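Local coordinates for bartonella effector protein (Bep) substrate of VirB T4SS (PDB 4PY3), which belongs to the Fic family of AMP transferases and may AMPylate target-protein threonines or tyrosines despite a degenerate motif, here as the N-terminal FIC domain of a VirB-translocated effector, at residues 82-87 / 92-97; 98-101 / 106-109; 148-153 / 161-166. All blocks are in the same frame, centred on the assembly; numbering follows the deposited sequence.

Contact 1 of 3, residues 82-87 / 92-97; sequences DFSFTF and VAEMPM
Phe85 and Ala93 face each other as the hydrogen-bonded pair of a short antiparallel beta hairpin, inserted in the FIC domain between helix 59-70 and helix 113-126. Phe85 N donates to Ala93 O over 2.9 Å in a nearly straight bond, and Ala93 N returns one to Phe85 O over 2.8 Å; both donors lie in the carbonyl plane of their acceptor. On the face of the hairpin that carries these two side chains, two aromatic rings pack together and one of them meets Ala93. CG of Phe85 lies anti to the backbone N (chi1 -177°), which leads the ring away from the opposite strand and brings its CE2 over the centre of the Phe87 ring. Phe87 in turn presents its edge across the hairpin: CE2 meets the methyl CB of Ala93 at 3.6 Å, close to the plane of the ring. Lys22 makes a cation-pi contact with this same ring. On the other face Thr86 and Val92 meet obliquely, OG1 of Thr86 lying 3.9 Å from CG2 of Val92. Beyond the paired residues, the extended side chain of Glu94 carries OE1 to Ser84 OG, from which it takes a weak hydrogen bond at 3.0 Å. Phe85 O has a second neighbour besides Ala93 N, since the CA-H of Val92 points at it with CA only 3.2 Å away.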
ATOM      1  N   ASP A  82       4.865 -12.836   2.445  1.00 37.65           N
ATOM      2  CA  ASP A  82       5.618 -14.023   2.046  1.00 39.04           C
ATOM      3  C   ASP A  82       6.854 -14.225   2.915  1.00 38.72           C
ATOM      4  O   ASP A  82       7.522 -15.258   2.817  1.00 40.00           O
ATOM      5  CB  ASP A  82       6.050 -13.932   0.567  1.00 40.55           C
ATOM      6  CG  ASP A  82       6.770 -12.647   0.239  1.00 40.49           C
ATOM      7  OD1 ASP A  82       6.802 -11.716   1.067  1.00 39.90           O
ATOM      8  OD2 ASP A  82       7.268 -12.520  -0.893  1.00 43.18           O
ATOM      9  N   PHE A  83       7.183 -13.229   3.729  1.00 37.01           N
ATOM     10  CA  PHE A  83       8.304 -13.351   4.637  1.00 37.03           C
ATOM     11  C   PHE A  83       7.872 -14.160   5.871  1.00 36.83           C
ATOM     12  O   PHE A  83       6.888 -13.817   6.535  1.00 35.68           O
ATOM     13  CB  PHE A  83       8.803 -11.982   5.069  1.00 36.17           C
ATOM     14  CG  PHE A  83      10.064 -12.034   5.871  1.00 36.86           C
ATOM     15  CD1 PHE A  83      11.299 -12.029   5.253  1.00 37.93           C
ATOM     16  CD2 PHE A  83      10.007 -12.109   7.264  1.00 36.64           C
ATOM     17  CE1 PHE A  83      12.462 -12.083   5.999  1.00 38.86           C
ATOM     18  CE2 PHE A  83      11.166 -12.167   8.015  1.00 37.42           C
ATOM     19  CZ  PHE A  83      12.391 -12.155   7.381  1.00 38.65           C
ATOM     20  N   SER A  84       8.626 -15.211   6.159  1.00 37.89           N
ATOM     21  CA  SER A  84       8.354 -16.037   7.320  1.00 38.23           C
ATOM     22  C   SER A  84       8.818 -15.289   8.538  1.00 37.47           C
ATOM     23  O   SER A  84      10.013 -15.318   8.838  1.00 38.45           O
ATOM     24  CB  SER A  84       9.127 -17.378   7.271  1.00 40.18           C
ATOM     25  OG  SER A  84       8.301 -18.339   6.667  1.00 40.96           O
ATOM     26  N   PHE A  85       7.881 -14.672   9.251  1.00 35.94           N
ATOM     27  CA  PHE A  85       8.230 -13.775  10.333  1.00 35.22           C
ATOM     28  C   PHE A  85       8.148 -14.442  11.708  1.00 35.80           C
ATOM     29  O   PHE A  85       7.140 -15.048  12.046  1.00 35.63           O
ATOM     30  CB  PHE A  85       7.317 -12.564  10.336  1.00 33.63           C
ATOM     31  CG  PHE A  85       7.678 -11.579  11.391  1.00 33.22           C
ATOM     32  CD1 PHE A  85       8.764 -10.727  11.202  1.00 33.27           C
ATOM     33  CD2 PHE A  85       6.992 -11.535  12.598  1.00 32.94           C
ATOM     34  CE1 PHE A  85       9.135  -9.831  12.182  1.00 33.23           C
ATOM     35  CE2 PHE A  85       7.353 -10.630  13.580  1.00 32.87           C
ATOM     36  CZ  PHE A  85       8.438  -9.794  13.387  1.00 33.04           C
ATOM     37  N   THR A  86       9.219 -14.325  12.485  1.00 36.66           N
ATOM     38  CA  THR A  86       9.243 -14.860  13.846  1.00 37.51           C
ATOM     39  C   THR A  86       8.887 -13.755  14.820  1.00 36.90           C
ATOM     40  O   THR A  86       9.638 -12.817  15.028  1.00 36.51           O
ATOM     41  CB  THR A  86      10.606 -15.480  14.213  1.00 39.07           C
ATOM     42  OG1 THR A  86      10.895 -16.544  13.305  1.00 40.15           O
ATOM     43  CG2 THR A  86      10.580 -16.074  15.627  1.00 40.05           C
ATOM     44  N   PHE A  87       7.728 -13.910  15.440  1.00 37.16           N
ATOM     45  CA  PHE A  87       7.308 -13.031  16.521  1.00 37.25           C
ATOM     46  C   PHE A  87       8.164 -13.211  17.774  1.00 38.72           C
ATOM     47  O   PHE A  87       8.826 -14.225  17.963  1.00 39.72           O
ATOM     48  CB  PHE A  87       5.845 -13.297  16.884  1.00 37.07           C
ATOM     49  CG  PHE A  87       4.863 -12.613  15.989  1.00 35.85           C
ATOM     50  CD1 PHE A  87       4.480 -11.314  16.236  1.00 35.24           C
ATOM     51  CD2 PHE A  87       4.302 -13.281  14.920  1.00 35.74           C
ATOM     52  CE1 PHE A  87       3.561 -10.674  15.421  1.00 34.42           C
ATOM     53  CE2 PHE A  87       3.386 -12.648  14.097  1.00 34.98           C
ATOM     54  CZ  PHE A  87       3.013 -11.343  14.354  1.00 34.32           C
ATOM     55  N   VAL A  92       5.618 -18.279  14.299  1.00 41.94           N
ATOM     56  CA  VAL A  92       6.084 -17.917  12.967  1.00 41.82           C
ATOM     57  C   VAL A  92       4.874 -17.651  12.073  1.00 41.18           C
ATOM     58  O   VAL A  92       4.004 -18.511  11.915  1.00 41.68           O
ATOM     59  CB  VAL A  92       6.977 -19.037  12.378  1.00 43.35           C
ATOM     60  CG1 VAL A  92       7.511 -18.669  10.998  1.00 43.14           C
ATOM     61  CG2 VAL A  92       8.140 -19.317  13.308  1.00 44.40           C
ATOM     62  N   ALA A  93       4.830 -16.473  11.471  1.00 40.84           N
ATOM     63  CA  ALA A  93       3.663 -16.068  10.682  1.00 40.89           C
ATOM     64  C   ALA A  93       3.980 -15.823   9.221  1.00 41.44           C
ATOM     65  O   ALA A  93       5.024 -15.288   8.856  1.00 41.38           O
ATOM     66  CB  ALA A  93       3.009 -14.835  11.278  1.00 39.71           C
ATOM     67  N   GLU A  94       3.020 -16.199   8.394  1.00 42.83           N
ATOM     68  CA  GLU A  94       3.124 -16.075   6.960  1.00 43.85           C
ATOM     69  C   GLU A  94       1.696 -16.096   6.425  1.00 43.80           C
ATOM     70  O   GLU A  94       0.835 -16.743   7.006  1.00 43.43           O
ATOM     71  CB  GLU A  94       3.921 -17.285   6.483  1.00 45.93           C
ATOM     72  CG  GLU A  94       4.297 -17.294   5.024  1.00 47.20           C
ATOM     73  CD  GLU A  94       5.009 -18.570   4.617  1.00 49.63           C
ATOM     74  OE1 GLU A  94       5.634 -19.228   5.490  1.00 50.88           O
ATOM     75  OE2 GLU A  94       4.922 -18.930   3.429  1.00 50.17           O
ATOM     76  N   MET A  95       1.430 -15.363   5.350  1.00 43.99           N
ATOM     77  CA  MET A  95       0.085 -15.359   4.770  1.00 44.88           C
ATOM     78  C   MET A  95       0.092 -15.336   3.243  1.00 45.44           C
ATOM     79  O   MET A  95      -0.074 -14.283   2.628  1.00 44.29           O
ATOM     80  CB  MET A  95      -0.760 -14.206   5.311  1.00 43.98           C
ATOM     81  CG  MET A  95      -2.226 -14.414   4.983  1.00 44.69           C
ATOM     82  SD  MET A  95      -3.328 -13.325   5.886  1.00 44.90           S
ATOM     83  CE  MET A  95      -4.897 -14.147   5.635  1.00 46.30           C
ATOM     84  N   PRO A  96       0.243 -16.516   2.633  1.00 47.83           N
ATOM     85  CA  PRO A  96       0.260 -16.634   1.173  1.00 49.42           C
ATOM     86  C   PRO A  96      -1.074 -16.329   0.491  1.00 50.84           C
ATOM     87  O   PRO A  96      -1.093 -15.809  -0.623  1.00 51.92           O
ATOM     88  CB  PRO A  96       0.665 -18.094   0.922  1.00 50.88           C
ATOM     89  CG  PRO A  96       0.697 -18.782   2.248  1.00 50.77           C
ATOM     90  CD  PRO A  96       0.280 -17.824   3.318  1.00 48.98           C
ATOM     91  N   MET A  97      -2.181 -16.651   1.148  1.00 52.45           N
ATOM     92  CA  MET A  97      -3.496 -16.421   0.575  1.00 54.10           C
ATOM     93  C   MET A  97      -4.201 -15.331   1.354  1.00 52.16           C
ATOM     94  O   MET A  97      -4.411 -15.452   2.567  1.00 53.63           O
ATOM     95  CB  MET A  97      -4.320 -17.708   0.579  1.00 58.43           C
ATOM     96  CG  MET A  97      -3.825 -18.751  -0.419  1.00 62.25           C
ATOM     97  SD  MET A  97      -4.712 -20.347  -0.430  1.00 69.16           S
ATOM     98  CE  MET A  97      -4.191 -21.039   1.141  1.00 67.14           C
TER

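Contact 2 of 3, residues 98-101 / 106-109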
ATOM      1  N   MET A  98      -4.556 -14.265   0.655  1.00 50.70           N
ATOM      2  CA  MET A  98      -5.316 -13.175   1.232  1.00 49.62           C
ATOM      3  C   MET A  98      -6.399 -12.784   0.235  1.00 51.21           C
ATOM      4  O   MET A  98      -6.103 -12.432  -0.922  1.00 51.71           O
ATOM      5  CB  MET A  98      -4.410 -11.985   1.552  1.00 47.70           C
ATOM      6  CG  MET A  98      -5.071 -10.933   2.432  1.00 46.63           C
ATOM      7  SD  MET A  98      -3.868  -9.770   3.149  1.00 45.74           S
ATOM      8  CE  MET A  98      -3.124 -10.796   4.366  1.00 45.60           C
ATOM      9  N   LYS A  99      -7.649 -12.864   0.680  1.00 51.94           N
ATOM     10  CA  LYS A  99      -8.803 -12.588  -0.184  1.00 53.56           C
ATOM     11  C   LYS A  99      -9.106 -11.120  -0.213  1.00 53.74           C
ATOM     12  O   LYS A  99      -8.860 -10.423   0.768  1.00 54.08           O
ATOM     13  CB  LYS A  99     -10.088 -13.292   0.273  1.00 54.40           C
ATOM     14  CG  LYS A  99     -10.244 -14.680  -0.323  1.00 55.30           C
ATOM     15  CD  LYS A  99     -11.644 -15.303  -0.362  1.00 57.03           C
ATOM     16  CE  LYS A  99     -11.913 -15.864  -1.790  1.00 58.84           C
ATOM     17  NZ  LYS A  99     -12.670 -17.161  -1.870  1.00 60.92           N
ATOM     18  N   VAL A 100      -9.700 -10.667  -1.313  1.00 54.98           N
ATOM     19  CA  VAL A 100     -10.227  -9.313  -1.369  1.00 55.70           C
ATOM     20  C   VAL A 100     -11.498  -9.283  -0.535  1.00 57.16           C
ATOM     21  O   VAL A 100     -12.382 -10.119  -0.725  1.00 57.65           O
ATOM     22  CB  VAL A 100     -10.554  -8.867  -2.810  1.00 56.93           C
ATOM     23  CG1 VAL A 100     -11.131  -7.456  -2.809  1.00 57.36           C
ATOM     24  CG2 VAL A 100      -9.317  -8.942  -3.683  1.00 55.69           C
ATOM     25  N   PRO A 101     -11.589  -8.334   0.410  1.00 58.96           N
ATOM     26  CA  PRO A 101     -12.752  -8.325   1.310  1.00 61.57           C
ATOM     27  C   PRO A 101     -14.090  -8.278   0.568  1.00 64.87           C
ATOM     28  O   PRO A 101     -14.248  -7.501  -0.379  1.00 67.61           O
ATOM     29  CB  PRO A 101     -12.555  -7.048   2.142  1.00 60.81           C
ATOM     30  CG  PRO A 101     -11.098  -6.761   2.073  1.00 58.96           C
ATOM     31  CD  PRO A 101     -10.629  -7.263   0.734  1.00 58.38           C
ATOM     32  N   PHE A 106      -8.810 -13.332  -5.092  1.00 55.41           N
ATOM     33  CA  PHE A 106      -7.632 -13.292  -4.247  1.00 53.42           C
ATOM     34  C   PHE A 106      -6.638 -12.249  -4.737  1.00 51.90           C
ATOM     35  O   PHE A 106      -6.505 -12.027  -5.937  1.00 52.41           O
ATOM     36  CB  PHE A 106      -6.955 -14.652  -4.258  1.00 54.24           C
ATOM     37  CG  PHE A 106      -7.689 -15.707  -3.491  1.00 54.78           C
ATOM     38  CD1 PHE A 106      -7.457 -15.876  -2.145  1.00 53.67           C
ATOM     39  CD2 PHE A 106      -8.596 -16.549  -4.126  1.00 57.12           C
ATOM     40  CE1 PHE A 106      -8.127 -16.864  -1.432  1.00 54.91           C
ATOM     41  CE2 PHE A 106      -9.272 -17.538  -3.417  1.00 58.01           C
ATOM     42  CZ  PHE A 106      -9.036 -17.696  -2.067  1.00 56.55           C
ATOM     43  N   TYR A 107      -5.952 -11.604  -3.797  1.00 49.63           N
ATOM     44  CA  TYR A 107      -4.774 -10.826  -4.128  1.00 48.38           C
ATOM     45  C   TYR A 107      -3.712 -11.801  -4.604  1.00 49.20           C
ATOM     46  O   TYR A 107      -3.896 -13.009  -4.528  1.00 50.21           O
ATOM     47  CB  TYR A 107      -4.250 -10.062  -2.918  1.00 46.32           C
ATOM     48  CG  TYR A 107      -5.151  -8.954  -2.446  1.00 45.96           C
ATOM     49  CD1 TYR A 107      -5.300  -7.783  -3.188  1.00 46.08           C
ATOM     50  CD2 TYR A 107      -5.847  -9.067  -1.238  1.00 45.65           C
ATOM     51  CE1 TYR A 107      -6.124  -6.759  -2.753  1.00 46.28           C
ATOM     52  CE2 TYR A 107      -6.666  -8.048  -0.793  1.00 45.70           C
ATOM     53  CZ  TYR A 107      -6.802  -6.903  -1.549  1.00 45.80           C
ATOM     54  OH  TYR A 107      -7.623  -5.901  -1.115  1.00 46.07           O
ATOM     55  N   VAL A 108      -2.602 -11.278  -5.091  1.00 49.37           N
ATOM     56  CA  VAL A 108      -1.507 -12.119  -5.566  1.00 51.00           C
ATOM     57  C   VAL A 108      -1.103 -13.143  -4.503  1.00 52.14           C
ATOM     58  O   VAL A 108      -0.947 -12.808  -3.323  1.00 50.72           O
ATOM     59  CB  VAL A 108      -0.294 -11.255  -5.972  1.00 50.68           C
ATOM     60  CG1 VAL A 108       0.967 -12.090  -6.099  1.00 51.09           C
ATOM     61  CG2 VAL A 108      -0.580 -10.521  -7.284  1.00 51.43           C
ATOM     62  N   GLN A 109      -0.978 -14.400  -4.918  1.00 55.59           N
ATOM     63  CA  GLN A 109      -0.536 -15.471  -4.027  1.00 57.69           C
ATOM     64  C   GLN A 109       0.847 -15.165  -3.480  1.00 56.85           C
ATOM     65  O   GLN A 109       1.680 -14.582  -4.182  1.00 56.52           O
ATOM     66  CB  GLN A 109      -0.486 -16.817  -4.761  1.00 61.28           C
ATOM     67  CG  GLN A 109      -1.820 -17.348  -5.308  1.00 64.43           C
ATOM     68  CD  GLN A 109      -1.758 -18.866  -5.472  1.00 67.80           C
ATOM     69  OE1 GLN A 109      -0.726 -19.415  -5.876  1.00 70.53           O
ATOM     70  NE2 GLN A 109      -2.844 -19.552  -5.130  1.00 68.91           N
TER
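Met98 O accepts the amide of Tyr107 over 3.0 Å, with Tyr107 N nearly in line with the carbonyl bond (169° at the oxygen). This bond closes the neck of a loop before helix 113-126, where Lys99 and Phe106 form a lone backbone bridge. Two rings then clasp the loop. Tyr107 folds back over the other arm, its CG anti to its own carbonyl carbon (chi1 -68°), and receives Val100 CG2 over the middle of one face, 3.9 Å from the ring centroid. Its hydroxyl end reaches Pro101, with OH 3.8 Å from CD, while Met98 CG touches CD2. Phe106 offers a face to the bent aliphatic chain of Lys99, whose CE sits 3.8 Å from the ring centroid in a CH-pi contact; the ammonium end goes on to a salt bridge with Asp104 inside the loop. Tyr107 also packs on Ala153 and on Met196 of helix 185-197, placing this loop where the flap of Fic proteins probably lies. With one backbone hydrogen bond and two CH-pi contacts, the closure depends on carbon packed against aromatic faces more than on strand pairing.

Contact 3 of 3, residues 148-153 / 161-166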
ATOM      1  N   PHE A 148      -2.026  -2.105 -10.385  1.00 49.32           N
ATOM      2  CA  PHE A 148      -1.149  -3.261 -10.334  1.00 48.95           C
ATOM      3  C   PHE A 148      -0.672  -3.537  -8.894  1.00 46.90           C
ATOM      4  O   PHE A 148      -0.851  -4.634  -8.373  1.00 46.15           O
ATOM      5  CB  PHE A 148       0.041  -3.064 -11.281  1.00 50.01           C
ATOM      6  CG  PHE A 148       1.035  -4.199 -11.260  1.00 50.38           C
ATOM      7  CD1 PHE A 148       0.610  -5.520 -11.273  1.00 50.64           C
ATOM      8  CD2 PHE A 148       2.397  -3.945 -11.237  1.00 50.43           C
ATOM      9  CE1 PHE A 148       1.521  -6.564 -11.247  1.00 51.09           C
ATOM     10  CE2 PHE A 148       3.311  -4.987 -11.211  1.00 50.79           C
ATOM     11  CZ  PHE A 148       2.875  -6.297 -11.214  1.00 51.10           C
ATOM     12  N   LEU A 149      -0.105  -2.522  -8.253  1.00 46.02           N
ATOM     13  CA  LEU A 149       0.409  -2.663  -6.900  1.00 45.18           C
ATOM     14  C   LEU A 149      -0.693  -3.046  -5.923  1.00 45.00           C
ATOM     15  O   LEU A 149      -0.493  -3.887  -5.040  1.00 44.72           O
ATOM     16  CB  LEU A 149       1.073  -1.370  -6.432  1.00 44.52           C
ATOM     17  CG  LEU A 149       1.645  -1.426  -5.011  1.00 43.13           C
ATOM     18  CD1 LEU A 149       2.664  -2.547  -4.866  1.00 42.92           C
ATOM     19  CD2 LEU A 149       2.284  -0.103  -4.622  1.00 43.00           C
ATOM     20  N   ASN A 150      -1.854  -2.426  -6.083  1.00 46.31           N
ATOM     21  CA  ASN A 150      -2.987  -2.728  -5.233  1.00 46.50           C
ATOM     22  C   ASN A 150      -3.357  -4.210  -5.262  1.00 46.20           C
ATOM     23  O   ASN A 150      -3.678  -4.797  -4.224  1.00 45.86           O
ATOM     24  CB  ASN A 150      -4.207  -1.907  -5.618  1.00 48.42           C
ATOM     25  CG  ASN A 150      -5.364  -2.150  -4.671  1.00 49.82           C
ATOM     26  OD1 ASN A 150      -5.329  -1.739  -3.513  1.00 49.92           O
ATOM     27  ND2 ASN A 150      -6.374  -2.860  -5.141  1.00 51.48           N
ATOM     28  N   SER A 151      -3.273  -4.818  -6.444  1.00 46.35           N
ATOM     29  CA  SER A 151      -3.614  -6.237  -6.598  1.00 46.23           C
ATOM     30  C   SER A 151      -2.571  -7.184  -5.979  1.00 44.38           C
ATOM     31  O   SER A 151      -2.868  -8.353  -5.691  1.00 44.76           O
ATOM     32  CB  SER A 151      -3.782  -6.580  -8.075  1.00 47.95           C
ATOM     33  OG  SER A 151      -2.523  -6.580  -8.717  1.00 48.56           O
ATOM     34  N   ILE A 152      -1.365  -6.676  -5.756  1.00 42.65           N
ATOM     35  CA  ILE A 152      -0.312  -7.444  -5.093  1.00 41.72           C
ATOM     36  C   ILE A 152      -0.563  -7.554  -3.580  1.00 39.86           C
ATOM     37  O   ILE A 152      -0.420  -8.625  -2.996  1.00 39.42           O
ATOM     38  CB  ILE A 152       1.072  -6.818  -5.319  1.00 41.61           C
ATOM     39  CG1 ILE A 152       1.360  -6.728  -6.828  1.00 43.19           C
ATOM     40  CG2 ILE A 152       2.152  -7.635  -4.606  1.00 41.18           C
ATOM     41  CD1 ILE A 152       2.668  -6.056  -7.187  1.00 43.39           C
ATOM     42  N   ALA A 153      -0.896  -6.421  -2.965  1.00 38.68           N
ATOM     43  CA  ALA A 153      -1.140  -6.335  -1.532  1.00 37.21           C
ATOM     44  C   ALA A 153      -0.049  -7.075  -0.767  1.00 36.17           C
ATOM     45  O   ALA A 153      -0.327  -8.030  -0.025  1.00 36.03           O
ATOM     46  CB  ALA A 153      -2.506  -6.893  -1.200  1.00 37.70           C
ATOM     47  N   PRO A 161      -2.657   2.659   3.208  1.00 40.21           N
ATOM     48  CA  PRO A 161      -1.932   3.900   3.537  1.00 40.48           C
ATOM     49  C   PRO A 161      -0.484   3.895   3.062  1.00 39.87           C
ATOM     50  O   PRO A 161       0.051   4.947   2.717  1.00 40.15           O
ATOM     51  CB  PRO A 161      -1.998   3.962   5.069  1.00 40.25           C
ATOM     52  CG  PRO A 161      -2.282   2.566   5.491  1.00 39.54           C
ATOM     53  CD  PRO A 161      -3.152   1.988   4.420  1.00 39.62           C
ATOM     54  N   THR A 162       0.137   2.718   3.036  1.00 38.82           N
ATOM     55  CA  THR A 162       1.501   2.604   2.539  1.00 38.58           C
ATOM     56  C   THR A 162       1.606   2.981   1.042  1.00 39.67           C
ATOM     57  O   THR A 162       2.478   3.751   0.662  1.00 39.86           O
ATOM     58  CB  THR A 162       2.055   1.187   2.753  1.00 37.27           C
ATOM     59  OG1 THR A 162       2.049   0.874   4.155  1.00 37.16           O
ATOM     60  CG2 THR A 162       3.477   1.092   2.226  1.00 37.03           C
ATOM     61  N   GLN A 163       0.754   2.386   0.211  1.00 40.72           N
ATOM     62  CA  GLN A 163       0.764   2.658  -1.237  1.00 42.56           C
ATOM     63  C   GLN A 163       0.366   4.094  -1.549  1.00 43.05           C
ATOM     64  O   GLN A 163       0.950   4.698  -2.438  1.00 43.92           O
ATOM     65  CB  GLN A 163      -0.010   1.618  -2.057  1.00 44.04           C
ATOM     66  CG  GLN A 163      -1.463   1.554  -1.686  1.00 45.85           C
ATOM     67  CD  GLN A 163      -2.165   0.292  -2.187  1.00 47.96           C
ATOM     68  OE1 GLN A 163      -1.535  -0.754  -2.470  1.00 50.06           O
ATOM     69  NE2 GLN A 163      -3.482   0.379  -2.293  1.00 48.90           N
ATOM     70  N   ARG A 164      -0.523   4.684  -0.758  1.00 42.93           N
ATOM     71  CA  ARG A 164      -0.867   6.096  -0.961  1.00 44.05           C
ATOM     72  C   ARG A 164       0.312   7.019  -0.698  1.00 43.93           C
ATOM     73  O   ARG A 164       0.586   7.921  -1.500  1.00 44.93           O
ATOM     74  CB  ARG A 164      -2.030   6.519  -0.085  1.00 44.70           C
ATOM     75  CG  ARG A 164      -3.311   5.832  -0.480  1.00 45.24           C
ATOM     76  CD  ARG A 164      -4.420   6.193   0.472  1.00 46.36           C
ATOM     77  NE  ARG A 164      -5.529   5.256   0.281  1.00 46.98           N
ATOM     78  CZ  ARG A 164      -6.744   5.387   0.797  1.00 48.48           C
ATOM     79  NH1 ARG A 164      -7.053   6.456   1.522  1.00 50.16           N
ATOM     80  NH2 ARG A 164      -7.656   4.450   0.571  1.00 48.55           N
ATOM     81  N   VAL A 165       1.026   6.799   0.406  1.00 42.34           N
ATOM     82  CA  VAL A 165       2.195   7.629   0.683  1.00 42.43           C
ATOM     83  C   VAL A 165       3.229   7.472  -0.435  1.00 42.16           C
ATOM     84  O   VAL A 165       3.839   8.441  -0.858  1.00 43.00           O
ATOM     85  CB  VAL A 165       2.823   7.315   2.051  1.00 41.53           C
ATOM     86  CG1 VAL A 165       4.170   8.006   2.214  1.00 41.87           C
ATOM     87  CG2 VAL A 165       1.892   7.767   3.156  1.00 42.20           C
ATOM     88  N   PHE A 166       3.413   6.242  -0.898  1.00 41.15           N
ATOM     89  CA  PHE A 166       4.364   5.944  -1.959  1.00 41.48           C
ATOM     90  C   PHE A 166       4.018   6.749  -3.223  1.00 43.38           C
ATOM     91  O   PHE A 166       4.880   7.402  -3.801  1.00 44.48           O
ATOM     92  CB  PHE A 166       4.328   4.446  -2.257  1.00 40.20           C
ATOM     93  CG  PHE A 166       5.329   3.991  -3.281  1.00 40.44           C
ATOM     94  CD1 PHE A 166       5.075   4.155  -4.642  1.00 41.06           C
ATOM     95  CD2 PHE A 166       6.501   3.359  -2.895  1.00 39.82           C
ATOM     96  CE1 PHE A 166       5.977   3.713  -5.586  1.00 41.61           C
ATOM     97  CE2 PHE A 166       7.412   2.925  -3.839  1.00 40.66           C
ATOM     98  CZ  PHE A 166       7.151   3.106  -5.192  1.00 41.40           C
TER
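This is a buried helix-to-helix contact near the centre of the chain, where the C-terminal end of helix 135-152 faces the beginning of helix 159-173. A single residue of the second helix, Gln163, bridges the gap to Leu149 and Asn150 of the first. Its NE2 donates to Asn150 OD1 over 3.1 Å in a nearly straight bond (168° at the hydrogen). The donor sits on a lone pair of OD1, in the carbonyl plane, and OD1 likewise lies close to the plane of the Gln163 amide, although the two amide planes are turned 59° against each other. Gln163 reaches across because CG stands between its backbone N and carbonyl carbon (chi1 61°), with the rest of the chain extended. The bond thus joins two polar ends in a buried place, and the Asn150 side chain also touches Cys192 and Met196 of helix 185-197. Alongside it, Leu149 and Gln163 pass each other in opposite directions, Leu149 CD2 lying 3.8 Å from Gln163 CB; Leu149 also packs on Phe120 of helix 113-126. At the end of the first helix, Ser151 OG bonds back to Phe148 O at 2.6 Å, Ala153 turns out of the helix with positive phi, and Arg81 donates to both Ile152 O and Ala153 O. Two helices joined by a short loop in this way form the core of the Fic fold; the loop and first turns of helix 159-173 correspond to the Fic signature motif, here degenerate, with Ala153 at the usual catalytic histidine position and Arg164 at the closing arginine.

How the contacts relate
The three contacts follow one another along the chain, from periphery toward core. Contact 1 is partly buried and contact 2 lies at the surface, both in the segment between helices 59-70 and 113-126, whereas contact 3 joins two helices, its centre about 3 Å from that of the chain. Paired backbone bonds define the first, one backbone hydrogen bond with CH-pi packing the second, and an amide-to-amide bond the third. Contacts 2 and 3 touch: Val108 N probably bonds to Ser151 O at 3.0 Å, and Tyr107 CD1 meets Ala153 CB at 3.5 Å. Contact 1 stays about 7 Å from contact 3 at the nearest atoms, yet Arg81 bonds to backbone oxygens in all three.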